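PDB 2ITM: xylulose kinase from Escherichia coli, which catalyses ATP-dependent phosphorylation of D-xylulose to D-xylulose 5-phosphate, and less efficiently that of 1-deoxy-D-xylulose. Local coordinates for residues A[267-272]-A[380-385]; A[272-277]-A[285-290]. One frame throughout, in Å; residues are numbered along the deposited sequence.

Contact 1 of 2, residues A[267-272]-A[380-385]; sequences LSKPES and VHACGI
H381 O is gripped by two backbone donors that approach from one face of its carbonyl plane, G384 N at 2.8 Å and I385 N at 3.1 Å, and the turn they tie carries the groups that meet L267 and K269. This is a glycine-containing turn following helix 358-381 of the C-terminal, actin-like domain of an FGGY kinase; G384 breaks the helical course with a positive phi of 125°. The loop between strands 257-262 and 275-278 lies against it without a single hydrogen bond from one segment to the other. L267 points its branched end at the turn, CD1 lying 3.6 Å from G384 O and 3.8 Å from C383 O, with CD2 also near the latter. Beyond them CD1 only brushes I385 CD1, whose side chain packs on A261 and S263. K269 works by its aliphatic length: CB and CE both approach C383 SG, so the thiol sits alongside the methylene chain. C383 is packed in turn on V274. The lysine chain, leaving with CG anti to the backbone N (chi1 -152°), then bends at chi2 and chi3, which brings CE to 3.3 Å from A382 O and 3.5 Å from C383 CA.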
loop_
_atom_site.group_PDB
_atom_site.type_symbol
_atom_site.label_atom_id
_atom_site.label_comp_id
_atom_site.label_asym_id
_atom_site.label_seq_id
_atom_site.Cartn_x
_atom_site.Cartn_y
_atom_site.Cartn_z
ATOM N N LEU A 267 -20.301 -31.384 15.368
ATOM C CA LEU A 267 -19.894 -30.219 16.131
ATOM C C LEU A 267 -20.524 -28.937 15.592
ATOM O O LEU A 267 -20.413 -28.647 14.416
ATOM C CB LEU A 267 -18.377 -30.092 16.126
ATOM C CG LEU A 267 -17.609 -31.050 17.024
ATOM C CD1 LEU A 267 -16.142 -30.841 16.878
ATOM C CD2 LEU A 267 -18.027 -30.847 18.457
ATOM N N SER A 268 -21.156 -28.190 16.478
ATOM C CA SER A 268 -21.763 -26.909 16.137
ATOM C C SER A 268 -21.150 -25.758 16.935
ATOM O O SER A 268 -21.362 -25.639 18.137
ATOM C CB SER A 268 -23.260 -26.964 16.390
ATOM O OG SER A 268 -23.949 -25.997 15.631
ATOM N N LYS A 269 -20.377 -24.918 16.267
ATOM C CA LYS A 269 -20.058 -23.599 16.784
ATOM C C LYS A 269 -20.194 -22.573 15.669
ATOM O O LYS A 269 -19.207 -22.153 15.080
ATOM C CB LYS A 269 -18.635 -23.570 17.357
ATOM C CG LYS A 269 -18.426 -22.556 18.471
ATOM C CD LYS A 269 -17.448 -23.055 19.531
ATOM C CE LYS A 269 -16.000 -22.833 19.107
ATOM N NZ LYS A 269 -15.405 -21.575 19.609
ATOM N N PRO A 270 -21.429 -22.181 15.389
ATOM C CA PRO A 270 -21.710 -21.102 14.448
ATOM C C PRO A 270 -21.759 -19.752 15.167
ATOM O O PRO A 270 -22.746 -19.474 15.849
ATOM C CB PRO A 270 -23.104 -21.461 13.949
ATOM C CG PRO A 270 -23.713 -22.285 15.065
ATOM C CD PRO A 270 -22.654 -22.611 16.071
ATOM N N GLU A 271 -20.721 -18.937 15.009
ATOM C CA GLU A 271 -20.768 -17.562 15.466
ATOM C C GLU A 271 -19.522 -16.823 15.028
ATOM O O GLU A 271 -18.969 -16.027 15.786
ATOM C CB GLU A 271 -20.901 -17.510 16.988
ATOM C CG GLU A 271 -21.964 -18.432 17.557
ATOM C CD GLU A 271 -21.407 -19.780 17.961
ATOM O OE1 GLU A 271 -20.186 -19.977 17.815
ATOM O OE2 GLU A 271 -22.183 -20.643 18.421
ATOM N N SER A 272 -19.080 -17.088 13.807
ATOM C CA SER A 272 -18.118 -18.145 13.561
ATOM C C SER A 272 -18.086 -18.120 12.034
ATOM O O SER A 272 -18.816 -17.380 11.403
ATOM C CB SER A 272 -18.392 -19.323 14.497
ATOM O OG SER A 272 -17.651 -20.470 14.135
ATOM N N VAL A 380 -10.739 -23.290 14.000
ATOM C CA VAL A 380 -11.320 -24.603 13.790
ATOM C C VAL A 380 -11.103 -25.528 14.982
ATOM O O VAL A 380 -12.009 -26.221 15.409
ATOM C CB VAL A 380 -10.804 -25.220 12.491
ATOM C CG1 VAL A 380 -11.049 -26.696 12.440
ATOM C CG2 VAL A 380 -11.448 -24.535 11.308
ATOM N N HIS A 381 -9.895 -25.519 15.522
ATOM C CA HIS A 381 -9.560 -26.373 16.640
ATOM C C HIS A 381 -10.391 -26.012 17.863
ATOM O O HIS A 381 -10.850 -26.878 18.578
ATOM C CB HIS A 381 -8.066 -26.334 16.916
ATOM C CG HIS A 381 -7.237 -26.869 15.789
ATOM N ND1 HIS A 381 -5.886 -26.643 15.683
ATOM C CD2 HIS A 381 -7.577 -27.615 14.715
ATOM C CE1 HIS A 381 -5.426 -27.233 14.597
ATOM N NE2 HIS A 381 -6.433 -27.830 13.991
ATOM N N ALA A 382 -10.613 -24.725 18.058
ATOM C CA ALA A 382 -11.374 -24.234 19.186
ATOM C C ALA A 382 -12.805 -24.763 19.179
ATOM O O ALA A 382 -13.509 -24.684 20.178
ATOM C CB ALA A 382 -11.361 -22.729 19.193
ATOM N N CYS A 383 -13.220 -25.289 18.033
ATOM C CA CYS A 383 -14.573 -25.781 17.859
ATOM C C CYS A 383 -14.680 -27.163 18.483
ATOM O O CYS A 383 -15.763 -27.631 18.785
ATOM C CB CYS A 383 -14.962 -25.817 16.376
ATOM S SG CYS A 383 -15.190 -24.214 15.588
ATOM N N GLY A 384 -13.530 -27.797 18.677
ATOM C CA GLY A 384 -13.443 -29.124 19.253
ATOM C C GLY A 384 -12.690 -30.122 18.397
ATOM O O GLY A 384 -12.941 -31.310 18.475
ATOM N N ILE A 385 -11.767 -29.641 17.578
ATOM C CA ILE A 385 -10.916 -30.513 16.784
ATOM C C ILE A 385 -9.518 -30.567 17.373
ATOM O O ILE A 385 -8.943 -29.544 17.694
ATOM C CB ILE A 385 -10.849 -30.023 15.322
ATOM C CG1 ILE A 385 -12.244 -29.930 14.714
ATOM C CG2 ILE A 385 -9.968 -30.924 14.495
ATOM C CD1 ILE A 385 -12.705 -31.178 14.056
#

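Contact 2 of 2, residues A[272-277]-A[285-290]; sequences SAVHSF and WHLMSV. With XUL (D-xylulose), chain C.
Residues 275-277 run antiparallel to 285-290 as the two arms of a beta hairpin, their axes at 149°. Two hydrogen-bonded pairs flank a non-hydrogen-bonded one. H275 and M288 exchange N-H...O bonds in both directions, H275 N to M288 O and M288 N to H275 O each at 2.8 Å; F277 and H286 do the same, F277 N to H286 O and H286 N to F277 O each at 3.0 Å. Between them S276 faces L287, whose CD1 lies against S276 CB and OG, while that hydroxyl probably bonds to L267 O. Past the paired residues a water extends the link, donating to A273 O at 3.1 Å and accepting from V290 N. On the face of S276 and L287, V274 CG1, placed anti to its own N (chi1 -179°), presses on L287 CG at 3.5 Å. The other face carries H275, F277, H286 and M288; of these M288, and less closely F277, approaches the substrate. F277 and H286 meet obliquely, ring planes at 64°: H286 NE2 comes to the edge of the phenyl ring, and H286 CE1 packs on F277 CB at 3.8 Å. M288, bent at chi2 and chi3, brings CE to 3.4 Å from O2 of D-xylulose. H275 ND1 is buried with no hydrogen-bond partner. F127 meets the imidazole of H275 edge-to-face. H286 stacks on F260. Strand 275-278 is the outermost of its sheet within the chain; strand 285-291 pairs on its far side with strand 257-262 through L287 with A261 and S289 with Y259, while V274 packs against V379 and S289 against V380, both of helix 358-381.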
loop_
_atom_site.group_PDB
_atom_site.type_symbol
_atom_site.label_atom_id
_atom_site.label_comp_id
_atom_site.label_asym_id
_atom_site.label_seq_id
_atom_site.Cartn_x
_atom_site.Cartn_y
_atom_site.Cartn_z
ATOM N N SER A 272 -19.080 -17.088 13.807
ATOM C CA SER A 272 -18.118 -18.145 13.561
ATOM C C SER A 272 -18.086 -18.120 12.034
ATOM O O SER A 272 -18.816 -17.380 11.403
ATOM C CB SER A 272 -18.392 -19.323 14.497
ATOM O OG SER A 272 -17.651 -20.470 14.135
ATOM N N ALA A 273 -17.230 -18.949 11.460
ATOM C CA ALA A 273 -16.797 -18.833 10.078
ATOM C C ALA A 273 -16.192 -20.224 9.942
ATOM O O ALA A 273 -15.476 -20.515 8.993
ATOM C CB ALA A 273 -15.946 -17.819 9.354
ATOM N N VAL A 274 -16.481 -21.083 10.905
ATOM C CA VAL A 274 -16.283 -22.487 10.684
ATOM C C VAL A 274 -17.566 -23.152 10.239
ATOM O O VAL A 274 -18.608 -22.996 10.846
ATOM C CB VAL A 274 -15.685 -23.169 11.903
ATOM C CG1 VAL A 274 -15.461 -24.616 11.627
ATOM C CG2 VAL A 274 -14.397 -22.523 12.258
ATOM N N HIS A 275 -17.485 -23.896 9.160
ATOM C CA HIS A 275 -18.627 -24.648 8.703
ATOM C C HIS A 275 -18.628 -26.096 9.135
ATOM O O HIS A 275 -17.595 -26.724 9.229
ATOM C CB HIS A 275 -18.791 -24.502 7.211
ATOM C CG HIS A 275 -19.143 -23.115 6.805
ATOM N ND1 HIS A 275 -18.439 -22.414 5.858
ATOM C CD2 HIS A 275 -20.098 -22.280 7.263
ATOM C CE1 HIS A 275 -18.963 -21.215 5.728
ATOM N NE2 HIS A 275 -19.970 -21.106 6.571
ATOM N N SER A 276 -19.822 -26.589 9.421
ATOM C CA SER A 276 -20.006 -27.942 9.881
ATOM C C SER A 276 -20.988 -28.682 8.988
ATOM O O SER A 276 -22.129 -28.274 8.829
ATOM C CB SER A 276 -20.466 -27.953 11.338
ATOM O OG SER A 276 -20.674 -29.261 11.809
ATOM N N PHE A 277 -20.518 -29.755 8.389
ATOM C CA PHE A 277 -21.314 -30.574 7.498
ATOM C C PHE A 277 -21.182 -32.051 7.788
ATOM O O PHE A 277 -20.284 -32.476 8.504
ATOM C CB PHE A 277 -20.916 -30.321 6.050
ATOM C CG PHE A 277 -21.047 -28.912 5.608
ATOM C CD1 PHE A 277 -19.976 -28.244 5.070
ATOM C CD2 PHE A 277 -22.251 -28.259 5.704
ATOM C CE1 PHE A 277 -20.095 -26.957 4.657
ATOM C CE2 PHE A 277 -22.379 -26.969 5.281
ATOM C CZ PHE A 277 -21.305 -26.317 4.751
ATOM N N TRP A 285 -18.577 -36.833 10.102
ATOM C CA TRP A 285 -18.893 -35.415 10.076
ATOM C C TRP A 285 -17.583 -34.628 10.007
ATOM O O TRP A 285 -16.539 -35.140 10.354
ATOM C CB TRP A 285 -19.615 -35.031 11.362
ATOM C CG TRP A 285 -21.054 -35.311 11.392
ATOM C CD1 TRP A 285 -22.033 -34.519 10.931
ATOM C CD2 TRP A 285 -21.688 -36.455 11.943
ATOM N NE1 TRP A 285 -23.256 -35.095 11.149
ATOM C CE2 TRP A 285 -23.065 -36.295 11.770
ATOM C CE3 TRP A 285 -21.229 -37.611 12.567
ATOM C CZ2 TRP A 285 -23.977 -37.235 12.194
ATOM C CZ3 TRP A 285 -22.131 -38.536 12.985
ATOM C CH2 TRP A 285 -23.492 -38.348 12.802
ATOM N N HIS A 286 -17.652 -33.376 9.585
ATOM C CA HIS A 286 -16.465 -32.548 9.431
ATOM C C HIS A 286 -16.684 -31.056 9.599
ATOM O O HIS A 286 -17.782 -30.546 9.423
ATOM C CB HIS A 286 -15.743 -32.827 8.114
ATOM C CG HIS A 286 -16.291 -32.079 6.941
ATOM N ND1 HIS A 286 -17.204 -32.625 6.072
ATOM C CD2 HIS A 286 -16.041 -30.833 6.482
ATOM C CE1 HIS A 286 -17.496 -31.747 5.134
ATOM N NE2 HIS A 286 -16.804 -30.651 5.362
ATOM N N LEU A 287 -15.611 -30.368 9.946
ATOM C CA LEU A 287 -15.579 -28.925 9.930
ATOM C C LEU A 287 -14.772 -28.489 8.729
ATOM O O LEU A 287 -13.916 -29.211 8.255
ATOM C CB LEU A 287 -14.937 -28.386 11.205
ATOM C CG LEU A 287 -15.839 -28.023 12.372
ATOM C CD1 LEU A 287 -16.993 -28.941 12.466
ATOM C CD2 LEU A 287 -15.068 -28.032 13.650
ATOM N N MET A 288 -15.055 -27.299 8.241
ATOM C CA MET A 288 -14.223 -26.707 7.215
ATOM C C MET A 288 -14.203 -25.188 7.255
ATOM O O MET A 288 -15.132 -24.553 7.731
ATOM C CB MET A 288 -14.569 -27.258 5.825
ATOM C CG MET A 288 -15.500 -26.416 5.002
ATOM S SD MET A 288 -14.715 -24.941 4.358
ATOM C CE MET A 288 -15.107 -25.063 2.637
ATOM N N SER A 289 -13.110 -24.627 6.767
ATOM C CA SER A 289 -12.957 -23.197 6.675
ATOM C C SER A 289 -12.173 -22.844 5.436
ATOM O O SER A 289 -11.150 -23.446 5.154
ATOM C CB SER A 289 -12.256 -22.663 7.915
ATOM O OG SER A 289 -12.145 -21.272 7.858
ATOM N N VAL A 290 -12.668 -21.870 4.693
ATOM C CA VAL A 290 -11.902 -21.309 3.609
ATOM C C VAL A 290 -10.627 -20.693 4.156
ATOM O O VAL A 290 -10.636 -20.027 5.174
ATOM C CB VAL A 290 -12.694 -20.312 2.775
ATOM C CG1 VAL A 290 -11.863 -19.790 1.649
ATOM C CG2 VAL A 290 -13.917 -20.961 2.224
HETATM C C1 XUL C . -18.147 -23.887 0.538
HETATM C C2 XUL C . -16.904 -24.343 -0.208
HETATM C C3 XUL C . -17.066 -25.305 -1.332
HETATM C C4 XUL C . -16.678 -24.542 -2.571
HETATM C C5 XUL C . -17.158 -25.202 -3.846
HETATM O O1 XUL C . -18.498 -24.803 1.542
HETATM O O2 XUL C . -15.782 -23.490 -0.251
HETATM O O3 XUL C . -18.435 -25.572 -1.419
HETATM O O4 XUL C . -17.290 -23.291 -2.421
HETATM O O5 XUL C . -17.892 -26.339 -3.518
HETATM O O HOH W 1 -14.917 -20.663 5.960
#

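Contacts 1 and 2 share S272, and their centres lie 7 Å apart. The loop of contact 1 runs straight into the edge strand of contact 2, and the probable hydrogen bond between S276 OG and L267 O, 2.7 Å long, ties the two. L287 joins them as well: its CD2 meets C383 CB at 3.5 Å and I385 CG1 at 3.6 Å. A further packing contact brings V380 CG2 to 3.7 Å from V274 CG2. The substrate lies by contact 2, held by hydrogen bonds to M77 N, H78 NE2 and D233 OD2. The M288 side chain is about 7 Å from that of D233, the probable proton acceptor; contact 1 lies toward the surface, away from this pocket.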